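Local coordinates for molybdopterin biosynthesis moeA protein (Pyrococcus horikoshii, PDB 1WU2), which probably takes part in molybdenum cofactor biosynthesis, handling molybdopterin and the insertion of molybdenum as MoeA proteins do, at residues I44-I50 against L169-I174; T68-E73 against V131-P137; T211-L216 against G298-F304; V326-L332 against E389-L395. All coordinates share one frame; numbering follows the deposited sequence.

Interaction 1: residues I44-I50 against L169-I174; sequences IVTEFDI and LKALGI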
# COMPACT_ATOMS: atom_id res chain seq x y z
N ILE A 44 -21.21 3.03 6.51
CA ILE A 44 -21.23 3.77 7.76
C ILE A 44 -22.04 5.03 7.53
O ILE A 44 -21.68 5.86 6.70
CB ILE A 44 -19.78 4.13 8.19
CG1 ILE A 44 -18.93 2.87 8.36
CG2 ILE A 44 -19.79 4.93 9.49
CD1 ILE A 44 -19.41 1.91 9.43
N VAL A 45 -23.15 5.15 8.25
CA VAL A 45 -24.03 6.32 8.15
C VAL A 45 -23.90 7.15 9.42
O VAL A 45 -24.04 6.62 10.52
CB VAL A 45 -25.51 5.90 7.96
CG1 VAL A 45 -26.40 7.13 7.79
CG2 VAL A 45 -25.66 4.96 6.78
N THR A 46 -23.63 8.43 9.25
CA THR A 46 -23.55 9.36 10.37
C THR A 46 -24.93 9.67 10.96
O THR A 46 -25.91 9.80 10.22
CB THR A 46 -22.83 10.67 9.94
OG1 THR A 46 -22.76 11.58 11.04
CG2 THR A 46 -23.61 11.45 8.89
N GLU A 47 -25.01 9.77 12.28
CA GLU A 47 -26.22 10.20 12.98
C GLU A 47 -26.09 11.66 13.44
O GLU A 47 -26.98 12.18 14.11
CB GLU A 47 -26.52 9.28 14.18
CG GLU A 47 -27.06 7.90 13.82
CD GLU A 47 -28.32 7.94 12.97
OE1 GLU A 47 -29.35 8.46 13.43
OE2 GLU A 47 -28.28 7.46 11.82
N PHE A 48 -24.99 12.30 13.07
CA PHE A 48 -24.73 13.70 13.42
C PHE A 48 -24.39 14.54 12.19
O PHE A 48 -23.73 14.06 11.26
CB PHE A 48 -23.55 13.78 14.41
CG PHE A 48 -23.70 12.90 15.62
CD1 PHE A 48 -23.15 11.62 15.64
CD2 PHE A 48 -24.38 13.35 16.75
CE1 PHE A 48 -23.28 10.80 16.76
CE2 PHE A 48 -24.52 12.54 17.87
CZ PHE A 48 -23.97 11.26 17.87
N ASP A 49 -24.87 15.78 12.18
CA ASP A 49 -24.40 16.81 11.25
C ASP A 49 -23.07 17.37 11.75
O ASP A 49 -22.93 17.66 12.94
CB ASP A 49 -25.40 17.97 11.17
CG ASP A 49 -26.72 17.59 10.52
OD1 ASP A 49 -26.73 17.34 9.31
OD2 ASP A 49 -27.79 17.55 11.15
N ILE A 50 -22.11 17.51 10.85
CA ILE A 50 -20.84 18.17 11.15
C ILE A 50 -20.61 19.27 10.11
O ILE A 50 -20.50 18.97 8.92
CB ILE A 50 -19.66 17.17 11.13
CG1 ILE A 50 -19.87 16.08 12.19
CG2 ILE A 50 -18.33 17.90 11.39
CD1 ILE A 50 -18.93 14.89 12.05
N LEU A 169 -14.41 8.09 11.68
CA LEU A 169 -15.13 7.16 12.54
C LEU A 169 -15.22 7.71 13.96
O LEU A 169 -16.25 7.61 14.60
CB LEU A 169 -14.47 5.78 12.53
CG LEU A 169 -14.67 4.94 11.26
CD1 LEU A 169 -13.80 3.70 11.28
CD2 LEU A 169 -16.13 4.55 11.11
N LYS A 170 -14.13 8.31 14.43
CA LYS A 170 -14.12 8.94 15.75
C LYS A 170 -15.00 10.19 15.77
O LYS A 170 -15.59 10.51 16.80
CB LYS A 170 -12.71 9.30 16.20
CG LYS A 170 -12.61 9.52 17.71
CD LYS A 170 -11.22 9.93 18.14
CE LYS A 170 -11.20 10.35 19.60
NZ LYS A 170 -9.82 10.35 20.16
N ALA A 171 -15.08 10.89 14.64
CA ALA A 171 -15.93 12.07 14.51
C ALA A 171 -17.41 11.70 14.61
O ALA A 171 -18.22 12.50 15.07
CB ALA A 171 -15.66 12.79 13.18
N LEU A 172 -17.75 10.47 14.21
CA LEU A 172 -19.11 9.96 14.27
C LEU A 172 -19.43 9.25 15.61
O LEU A 172 -20.55 8.81 15.82
CB LEU A 172 -19.37 8.97 13.13
CG LEU A 172 -19.13 9.38 11.66
CD1 LEU A 172 -20.05 8.56 10.75
CD2 LEU A 172 -19.30 10.87 11.41
N GLY A 173 -18.43 9.14 16.49
CA GLY A 173 -18.61 8.51 17.79
C GLY A 173 -18.62 6.99 17.78
O GLY A 173 -19.23 6.37 18.64
N ILE A 174 -17.94 6.39 16.80
CA ILE A 174 -17.85 4.93 16.70
C ILE A 174 -16.56 4.46 17.36
O ILE A 174 -15.47 4.77 16.88
CB ILE A 174 -17.90 4.47 15.22
CG1 ILE A 174 -19.20 4.93 14.55
CG2 ILE A 174 -17.79 2.95 15.11
CD1 ILE A 174 -19.10 5.08 13.05
O HOH W 1 -22.74 8.17 14.01
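T46 and L172 bring the two backbones nearest, with 5.9 Å from CA to CA, whereas I44 and I50 stand farther from L169 and A171, so the strand end 44-45 and the coil after it pass the C-terminal end of helix 163-171 without pairing main chains. Side chains bridge the difference. The forked end of L172 straddles T46, its CD1 lying 3.6 Å from T46 CB and its CD2 the same distance from OG1, the two side chains at roughly a right angle. With CG1 of I44 lying beside its own nitrogen (chi1 -59°), the CG2 branch is the one that meets the helix end: I44 CG2 approaches I174 CD1 at 3.6 Å and also touches L172 CD1 and L169 CD2. At the other flank, I50 CD1 rests 4.0 Å from A171 CB. G173, with positive phi, closes the helix as a Schellman motif and turns the chain so that the I174 side chain points at I44.

The polar atoms lie on the F48 side of the contact. The F48 ring presents its edge to L172 O, 3.5 Å from CE1, and a water joins the same oxygen (2.9 Å) to E47 N. T46 OG1 donates to F48 O on an in-plane lone pair, 2.7 Å, which secures the bend that carries F48. V154 of strand 153-155 backs both I44 and L172, while F48 and I50 also pack on P198 and F203 of the second subunit. The adhesion is thus chiefly apolar; L172 O, just past the end of the helix, takes a hydrogen bond from the water, and the F48 edge lies beside it.

Interaction 2: residues T68-E73 against V131-P137; sequences TFQARE and VLRPVAP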
# COMPACT_ATOMS: atom_id res chain seq x y z
N THR A 68 -28.42 44.02 0.23
CA THR A 68 -27.23 44.64 -0.35
C THR A 68 -27.10 44.40 -1.86
O THR A 68 -26.04 44.64 -2.43
CB THR A 68 -25.97 44.10 0.37
OG1 THR A 68 -25.84 42.69 0.12
CG2 THR A 68 -26.12 44.19 1.88
N PHE A 69 -28.17 43.95 -2.50
CA PHE A 69 -28.13 43.64 -3.94
C PHE A 69 -27.93 44.89 -4.80
O PHE A 69 -27.37 44.81 -5.89
CB PHE A 69 -29.40 42.89 -4.37
CG PHE A 69 -29.44 41.44 -3.95
CD1 PHE A 69 -28.40 40.85 -3.23
CD2 PHE A 69 -30.54 40.65 -4.29
CE1 PHE A 69 -28.46 39.51 -2.86
CE2 PHE A 69 -30.60 39.31 -3.91
CZ PHE A 69 -29.56 38.75 -3.20
N GLN A 70 -28.38 46.04 -4.30
CA GLN A 70 -28.22 47.31 -5.00
C GLN A 70 -27.11 48.15 -4.36
O GLN A 70 -27.22 49.37 -4.24
CB GLN A 70 -29.56 48.08 -5.00
CG GLN A 70 -30.46 47.78 -6.20
CD GLN A 70 -30.64 46.30 -6.47
OE1 GLN A 70 -31.52 45.65 -5.89
NE2 GLN A 70 -29.80 45.75 -7.35
N ALA A 71 -26.03 47.48 -3.96
CA ALA A 71 -24.90 48.13 -3.30
C ALA A 71 -23.77 48.36 -4.28
O ALA A 71 -23.37 47.45 -5.01
CB ALA A 71 -24.42 47.28 -2.13
N ARG A 72 -23.26 49.59 -4.30
CA ARG A 72 -22.14 49.97 -5.16
C ARG A 72 -21.18 50.88 -4.38
O ARG A 72 -21.40 51.14 -3.20
CB ARG A 72 -22.66 50.67 -6.42
CG ARG A 72 -23.40 49.74 -7.38
CD ARG A 72 -24.24 50.45 -8.44
NE ARG A 72 -25.65 50.06 -8.39
CZ ARG A 72 -26.64 50.78 -7.85
NH1 ARG A 72 -26.41 51.97 -7.29
NH2 ARG A 72 -27.88 50.30 -7.87
N GLU A 73 -20.12 51.33 -5.03
CA GLU A 73 -19.16 52.24 -4.40
C GLU A 73 -19.81 53.59 -4.06
O GLU A 73 -19.51 54.18 -3.02
CB GLU A 73 -17.93 52.44 -5.30
CG GLU A 73 -16.89 53.43 -4.79
CD GLU A 73 -16.40 53.12 -3.38
OE1 GLU A 73 -15.74 52.07 -3.20
OE2 GLU A 73 -16.67 53.93 -2.47
N VAL A 131 -21.92 48.86 3.59
CA VAL A 131 -21.55 47.81 2.65
C VAL A 131 -21.52 48.40 1.23
O VAL A 131 -22.49 49.00 0.77
CB VAL A 131 -22.50 46.59 2.74
CG1 VAL A 131 -23.97 47.00 2.67
CG2 VAL A 131 -22.18 45.56 1.67
N LEU A 132 -20.38 48.23 0.57
CA LEU A 132 -20.11 48.86 -0.72
C LEU A 132 -20.31 47.91 -1.90
O LEU A 132 -20.28 48.34 -3.06
CB LEU A 132 -18.67 49.39 -0.74
CG LEU A 132 -18.22 50.14 0.53
CD1 LEU A 132 -16.71 50.29 0.59
CD2 LEU A 132 -18.89 51.50 0.61
N ARG A 133 -20.51 46.62 -1.61
CA ARG A 133 -20.69 45.61 -2.66
C ARG A 133 -21.74 44.56 -2.28
O ARG A 133 -21.94 44.29 -1.10
CB ARG A 133 -19.36 44.92 -2.94
CG ARG A 133 -18.65 45.42 -4.19
CD ARG A 133 -17.66 46.55 -3.93
NE ARG A 133 -17.37 47.33 -5.13
CZ ARG A 133 -16.36 48.19 -5.25
NH1 ARG A 133 -15.52 48.40 -4.23
NH2 ARG A 133 -16.18 48.85 -6.39
N PRO A 134 -22.41 43.97 -3.27
CA PRO A 134 -23.43 42.96 -3.00
C PRO A 134 -22.89 41.69 -2.34
O PRO A 134 -21.87 41.14 -2.76
CB PRO A 134 -24.00 42.63 -4.39
CG PRO A 134 -23.58 43.77 -5.25
CD PRO A 134 -22.26 44.22 -4.72
N VAL A 135 -23.59 41.25 -1.29
CA VAL A 135 -23.25 40.06 -0.54
C VAL A 135 -24.14 38.91 -1.00
O VAL A 135 -25.36 39.07 -1.09
CB VAL A 135 -23.44 40.30 0.98
CG1 VAL A 135 -23.19 39.03 1.79
CG2 VAL A 135 -22.52 41.42 1.45
N ALA A 136 -23.53 37.77 -1.29
CA ALA A 136 -24.27 36.59 -1.73
C ALA A 136 -24.97 35.91 -0.55
O ALA A 136 -24.46 35.95 0.57
CB ALA A 136 -23.33 35.60 -2.40
N PRO A 137 -26.14 35.31 -0.79
CA PRO A 137 -26.76 34.44 0.21
C PRO A 137 -25.87 33.24 0.53
O PRO A 137 -25.44 32.53 -0.38
CB PRO A 137 -28.06 33.98 -0.47
CG PRO A 137 -28.32 35.00 -1.52
CD PRO A 137 -26.98 35.45 -1.99
O HOH W 2 -19.36 49.05 -7.27
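F69 turns the edge of its ring to V135 and P137: the carbonyl oxygen V135 O lies in the ring plane, 3.6 Å from CE1, and P137 CG sits near that plane beside CZ. The other flat group at the contact is the guanidinium of R133, which has E73 CB over one face. The E73 carboxylate stands 79° from the guanidinium plane, and E73 OE1, well out of that plane, is 3.8 Å from R133 NH1; this long salt bridge is one of charge alone. A water accepts from E73 N and, weakly, from R133 NH2.

Between these ends T68 is the hub. Its OG1, set between the backbone nitrogen and carbonyl carbon (chi1 65°), accepts a fairly straight bond from V135 N, 3.0 Å at 162°, and is also bonded to the carbonyl of A65. The methyl CG2 lies 3.6 Å from V131 CG1, and T68 O receives a CA-H contact from P134 CA at 3.2 Å. Replacing T68 with a valine removes the hydroxyl and would probably leave V135 N without its partner and the 131-137 segment less firmly tied to the turn. Farther on, A71 CB packs on the R133 backbone, and P134 CD lies 3.4 Å from A71 O.

T68 to A71 form a type I beta turn with a weak closing bond. The contact joins two excursions from the six-stranded mixed sheet, one leading from strand 60-63 to strand 77-84 and one leaving strand 128-131, a setting consistent with the beta-rich domain II of MoeA proteins.

Interaction 3: residues T211-L216 against G298-F304; sequences TNSIML and GYPVSVF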
# COMPACT_ATOMS: atom_id res chain seq x y z
N THR A 211 10.98 -21.58 1.12
CA THR A 211 10.85 -20.13 1.00
C THR A 211 9.41 -19.66 0.76
O THR A 211 9.04 -18.56 1.19
CB THR A 211 11.81 -19.66 -0.14
OG1 THR A 211 13.09 -19.34 0.43
CG2 THR A 211 11.36 -18.37 -0.78
N ASN A 212 8.60 -20.47 0.10
CA ASN A 212 7.23 -20.09 -0.25
C ASN A 212 6.29 -19.93 0.93
O ASN A 212 5.29 -19.22 0.83
CB ASN A 212 6.63 -21.10 -1.22
CG ASN A 212 7.27 -21.04 -2.59
OD1 ASN A 212 7.95 -20.06 -2.93
ND2 ASN A 212 7.08 -22.08 -3.37
N SER A 213 6.59 -20.60 2.04
CA SER A 213 5.71 -20.55 3.21
C SER A 213 5.68 -19.14 3.77
O SER A 213 4.62 -18.53 3.88
CB SER A 213 6.17 -21.53 4.29
OG SER A 213 5.25 -21.53 5.35
N ILE A 214 6.86 -18.63 4.12
CA ILE A 214 6.98 -17.29 4.70
C ILE A 214 6.54 -16.19 3.72
O ILE A 214 6.00 -15.18 4.14
CB ILE A 214 8.42 -17.05 5.24
CG1 ILE A 214 8.51 -15.72 6.00
CG2 ILE A 214 9.46 -17.06 4.11
CD1 ILE A 214 7.52 -15.57 7.14
N MSE A 215 6.76 -16.41 2.42
CA MSE A 215 6.35 -15.42 1.42
C MSE A 215 4.84 -15.37 1.30
O MSE A 215 4.26 -14.29 1.21
CB MSE A 215 6.95 -15.72 0.04
CG MSE A 215 6.63 -14.64 -0.98
SE MSE A 215 7.40 -14.95 -2.73
CE MSE A 215 6.28 -16.43 -3.29
N LEU A 216 4.20 -16.53 1.31
CA LEU A 216 2.74 -16.61 1.25
C LEU A 216 2.09 -16.09 2.53
O LEU A 216 0.99 -15.54 2.47
CB LEU A 216 2.28 -18.04 0.95
CG LEU A 216 2.47 -18.50 -0.49
CD1 LEU A 216 2.22 -20.00 -0.60
CD2 LEU A 216 1.55 -17.74 -1.44
N GLY A 298 5.43 -24.09 -6.45
CA GLY A 298 6.63 -24.43 -5.70
C GLY A 298 7.85 -23.55 -5.89
O GLY A 298 8.67 -23.45 -4.98
N TYR A 299 8.00 -22.93 -7.05
CA TYR A 299 9.11 -22.01 -7.29
C TYR A 299 8.65 -20.57 -7.03
O TYR A 299 7.63 -20.15 -7.56
CB TYR A 299 9.68 -22.20 -8.69
CG TYR A 299 10.59 -23.42 -8.77
CD1 TYR A 299 10.34 -24.45 -9.68
CD2 TYR A 299 11.67 -23.56 -7.90
CE1 TYR A 299 11.16 -25.58 -9.74
CE2 TYR A 299 12.49 -24.68 -7.95
CZ TYR A 299 12.24 -25.68 -8.86
OH TYR A 299 13.06 -26.78 -8.90
N PRO A 300 9.39 -19.83 -6.19
CA PRO A 300 8.95 -18.52 -5.70
C PRO A 300 8.42 -17.55 -6.75
O PRO A 300 7.37 -16.95 -6.53
CB PRO A 300 10.23 -17.95 -5.06
CG PRO A 300 10.98 -19.13 -4.62
CD PRO A 300 10.71 -20.20 -5.63
N VAL A 301 9.11 -17.40 -7.87
CA VAL A 301 8.67 -16.48 -8.92
C VAL A 301 7.30 -16.90 -9.45
O VAL A 301 6.42 -16.07 -9.66
CB VAL A 301 9.68 -16.40 -10.09
CG1 VAL A 301 9.14 -15.51 -11.21
CG2 VAL A 301 11.03 -15.88 -9.60
N SER A 302 7.13 -18.20 -9.66
CA SER A 302 5.88 -18.77 -10.16
C SER A 302 4.71 -18.71 -9.15
O SER A 302 3.57 -18.52 -9.55
CB SER A 302 6.12 -20.21 -10.60
OG SER A 302 4.94 -20.79 -11.14
N VAL A 303 5.00 -18.87 -7.86
CA VAL A 303 3.98 -18.73 -6.82
C VAL A 303 3.49 -17.29 -6.71
O VAL A 303 2.31 -17.06 -6.47
CB VAL A 303 4.53 -19.18 -5.43
CG1 VAL A 303 3.59 -18.76 -4.29
CG2 VAL A 303 4.74 -20.68 -5.41
N PHE A 304 4.39 -16.34 -6.90
CA PHE A 304 4.08 -14.91 -6.81
C PHE A 304 3.10 -14.49 -7.90
O PHE A 304 2.12 -13.79 -7.63
CB PHE A 304 5.36 -14.09 -6.91
CG PHE A 304 5.17 -12.60 -6.72
CD1 PHE A 304 5.16 -12.05 -5.45
CD2 PHE A 304 5.03 -11.76 -7.82
CE1 PHE A 304 5.00 -10.68 -5.27
CE2 PHE A 304 4.87 -10.40 -7.65
CZ PHE A 304 4.85 -9.85 -6.37
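N212 lays its carboxamide across the start of helix 300-319, overlapping G298, P300 and V303 together. N212 ND2 gives a weak, bent bond to G298 O (2.6 Å, 126°) and also lies 3.4 Å from V303 CG2; on the other branch OD1 lies 3.3 Å from P300 CA. A leucine in place of N212 would probably leave G298 O without this donor and press a methyl group where the amide now meets the carbonyl. One turn later M215, present as selenomethionine, runs out extended (chi1 -175°) and bends only at its last torsion, so that its methyl CE lies 3.7 Å from V303 CG1 and near P300 O. The same V303 CG1 receives L216 CD2, also at 3.7 Å, the two side chains crossing at about a right angle. V303 is therefore wedged among three side chains of helix 212-222.

The local axes run 10.7 Å apart and 30° from parallel. I256 covers N212, L216 and V303, and A167 of the second subunit packs on M215. Along the chain helix 212-222 falls in the connection from strand 184-190 to its parallel neighbour 226-233, a beta-alpha-beta crossover of the probable molybdopterin-binding domain.

Interaction 4: residues V326-L332 against E389-L395; sequences VKVKAIL and EEVWITL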
# COMPACT_ATOMS: atom_id res chain seq x y z
N VAL A 326 -3.57 -0.63 -7.55
CA VAL A 326 -3.40 0.60 -8.29
C VAL A 326 -2.90 0.30 -9.70
O VAL A 326 -1.90 -0.40 -9.85
CB VAL A 326 -2.37 1.54 -7.61
CG1 VAL A 326 -2.45 2.94 -8.21
CG2 VAL A 326 -2.59 1.58 -6.11
N LYS A 327 -3.59 0.82 -10.70
CA LYS A 327 -3.13 0.72 -12.09
C LYS A 327 -2.51 2.04 -12.53
O LYS A 327 -3.08 3.11 -12.31
CB LYS A 327 -4.28 0.33 -13.01
CG LYS A 327 -4.60 -1.16 -13.00
CD LYS A 327 -5.07 -1.67 -14.36
CE LYS A 327 -5.25 -3.18 -14.37
NZ LYS A 327 -5.94 -3.68 -13.14
N VAL A 328 -1.34 1.95 -13.16
CA VAL A 328 -0.53 3.11 -13.52
C VAL A 328 -0.17 3.08 -15.01
O VAL A 328 0.16 2.03 -15.56
CB VAL A 328 0.77 3.14 -12.68
CG1 VAL A 328 1.62 4.35 -13.05
CG2 VAL A 328 0.44 3.15 -11.20
N LYS A 329 -0.24 4.24 -15.65
CA LYS A 329 0.17 4.41 -17.05
C LYS A 329 1.68 4.65 -17.10
O LYS A 329 2.20 5.46 -16.34
CB LYS A 329 -0.58 5.60 -17.66
CG LYS A 329 -0.26 5.89 -19.14
CD LYS A 329 -0.57 7.35 -19.50
CE LYS A 329 -1.58 7.45 -20.64
NZ LYS A 329 -2.11 8.83 -20.79
N ALA A 330 2.37 3.96 -18.00
CA ALA A 330 3.83 4.05 -18.08
C ALA A 330 4.35 3.80 -19.50
O ALA A 330 3.79 3.02 -20.25
CB ALA A 330 4.47 3.06 -17.12
N ILE A 331 5.45 4.48 -19.84
CA ILE A 331 6.12 4.26 -21.12
C ILE A 331 7.10 3.11 -20.95
O ILE A 331 7.89 3.09 -20.01
CB ILE A 331 6.86 5.54 -21.57
CG1 ILE A 331 5.86 6.69 -21.76
CG2 ILE A 331 7.64 5.30 -22.87
CD1 ILE A 331 5.92 7.74 -20.67
N LEU A 332 7.05 2.16 -21.87
CA LEU A 332 7.83 0.93 -21.76
C LEU A 332 9.26 1.15 -22.23
O LEU A 332 9.49 1.64 -23.33
CB LEU A 332 7.15 -0.17 -22.57
CG LEU A 332 7.50 -1.63 -22.27
CD1 LEU A 332 7.18 -2.00 -20.84
CD2 LEU A 332 6.74 -2.52 -23.25
N GLU A 389 5.78 2.26 -26.51
CA GLU A 389 4.36 1.99 -26.29
C GLU A 389 3.99 2.24 -24.83
O GLU A 389 4.72 1.84 -23.93
CB GLU A 389 4.02 0.54 -26.63
CG GLU A 389 3.76 0.26 -28.11
CD GLU A 389 2.95 -1.00 -28.32
OE1 GLU A 389 1.74 -1.00 -27.98
OE2 GLU A 389 3.50 -2.00 -28.82
N GLU A 390 2.86 2.89 -24.61
CA GLU A 390 2.31 3.05 -23.27
C GLU A 390 1.62 1.76 -22.83
O GLU A 390 0.91 1.13 -23.61
CB GLU A 390 1.33 4.22 -23.23
CG GLU A 390 1.98 5.56 -23.51
CD GLU A 390 1.05 6.72 -23.24
OE1 GLU A 390 -0.07 6.73 -23.80
OE2 GLU A 390 1.44 7.63 -22.46
N VAL A 391 1.85 1.38 -21.58
CA VAL A 391 1.29 0.16 -21.01
C VAL A 391 0.70 0.44 -19.63
O VAL A 391 1.07 1.40 -18.96
CB VAL A 391 2.35 -0.95 -20.88
CG1 VAL A 391 2.85 -1.37 -22.26
CG2 VAL A 391 3.53 -0.51 -20.00
N TRP A 392 -0.23 -0.42 -19.22
CA TRP A 392 -0.85 -0.37 -17.91
C TRP A 392 -0.24 -1.45 -17.03
O TRP A 392 -0.14 -2.61 -17.44
CB TRP A 392 -2.36 -0.55 -18.03
CG TRP A 392 -2.98 0.51 -18.86
CD1 TRP A 392 -3.17 0.50 -20.21
CD2 TRP A 392 -3.47 1.78 -18.40
NE1 TRP A 392 -3.75 1.68 -20.62
CE2 TRP A 392 -3.95 2.48 -19.52
CE3 TRP A 392 -3.55 2.39 -17.14
CZ2 TRP A 392 -4.50 3.76 -19.43
CZ3 TRP A 392 -4.10 3.66 -17.05
CH2 TRP A 392 -4.57 4.33 -18.19
N ILE A 393 0.19 -1.05 -15.84
CA ILE A 393 0.84 -1.96 -14.90
C ILE A 393 0.16 -1.89 -13.54
O ILE A 393 -0.53 -0.93 -13.24
CB ILE A 393 2.36 -1.63 -14.78
CG1 ILE A 393 2.58 -0.24 -14.19
CG2 ILE A 393 3.02 -1.74 -16.15
CD1 ILE A 393 4.03 0.09 -13.92
N THR A 394 0.36 -2.93 -12.74
CA THR A 394 -0.21 -3.00 -11.40
C THR A 394 0.92 -2.93 -10.39
O THR A 394 1.87 -3.71 -10.45
CB THR A 394 -0.99 -4.31 -11.23
OG1 THR A 394 -2.04 -4.38 -12.21
CG2 THR A 394 -1.74 -4.35 -9.89
N LEU A 395 0.83 -1.98 -9.46
CA LEU A 395 1.83 -1.85 -8.40
C LEU A 395 1.72 -3.01 -7.41
O LEU A 395 0.63 -3.53 -7.16
CB LEU A 395 1.67 -0.53 -7.66
CG LEU A 395 1.81 0.75 -8.49
CD1 LEU A 395 1.80 1.96 -7.59
CD2 LEU A 395 3.08 0.73 -9.35
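V328 and I393 exchange two backbone hydrogen bonds, V328 N to I393 O at 3.0 Å and I393 N to V328 O at 3.1 Å, and A330 and V391 repeat the exchange, V391 N to A330 O being 2.9 Å long. L395 N to V326 O and L332 N to E389 O extend the ladder to six bonds. Between them K327-T394, K329-W392 and I331-E390 form the non-hydrogen-bonded pairs, where CA-H groups also reach carbonyl oxygens. The N-to-C directions of the two short segments make an angle of 142°, an antiparallel pair with marked twist.

Working outward, one face carries the charged and aromatic groups. K329 CB lies over one face of W392, toward the ring's rim, 4.1 Å from CZ3. With CG opposite the backbone nitrogen (chi1 -179°) and a bend at chi3, the K329 chain brings CE alongside the E390 carboxylate, 3.5 Å from OE2; NZ remains 4.1 Å from the same oxygen, near enough for attraction but beyond a salt bridge. The other face holds V328, A330, V391 and I393. At one end V328 CG2 packs on L395 CG at 3.9 Å, and at the other L332 CD1 meets V391 CG2 at 4.0 Å, the two side chains crossing nearly at right angles. Y350 covers V328, A330 and I393 on this side.

V328 also touches V328 of the second subunit, whose Y350 hydroxyl bonds to K327 O. Backbone bonding thus sets the register, while the apolar face is buried and the lysine-glutamate pair would probably contribute only a modest electrostatic attraction on the other.

Interactions 1 and 2 belong to the N-terminal MoeA region, and interaction 2 is nested in the chain loop that interaction 1 closes, their centres 38 Å apart. Interactions 3 and 4 follow in series, in the probable molybdopterin-binding and C-terminal regions; helix 300-319 leads on to strand 327-332, and the nearest atoms of interactions 3 and 4 are about 8 Å apart. The span from 68-73/131-137 to 211-216/298-304 is 71 Å between centres, so the chain is markedly elongated. Interactions 1, 3 and 4 all touch the second subunit, with A171 meeting T211 across it, whereas interaction 2 does not. Each region thus has its own local framework, and the dimer joins distant parts of the chain.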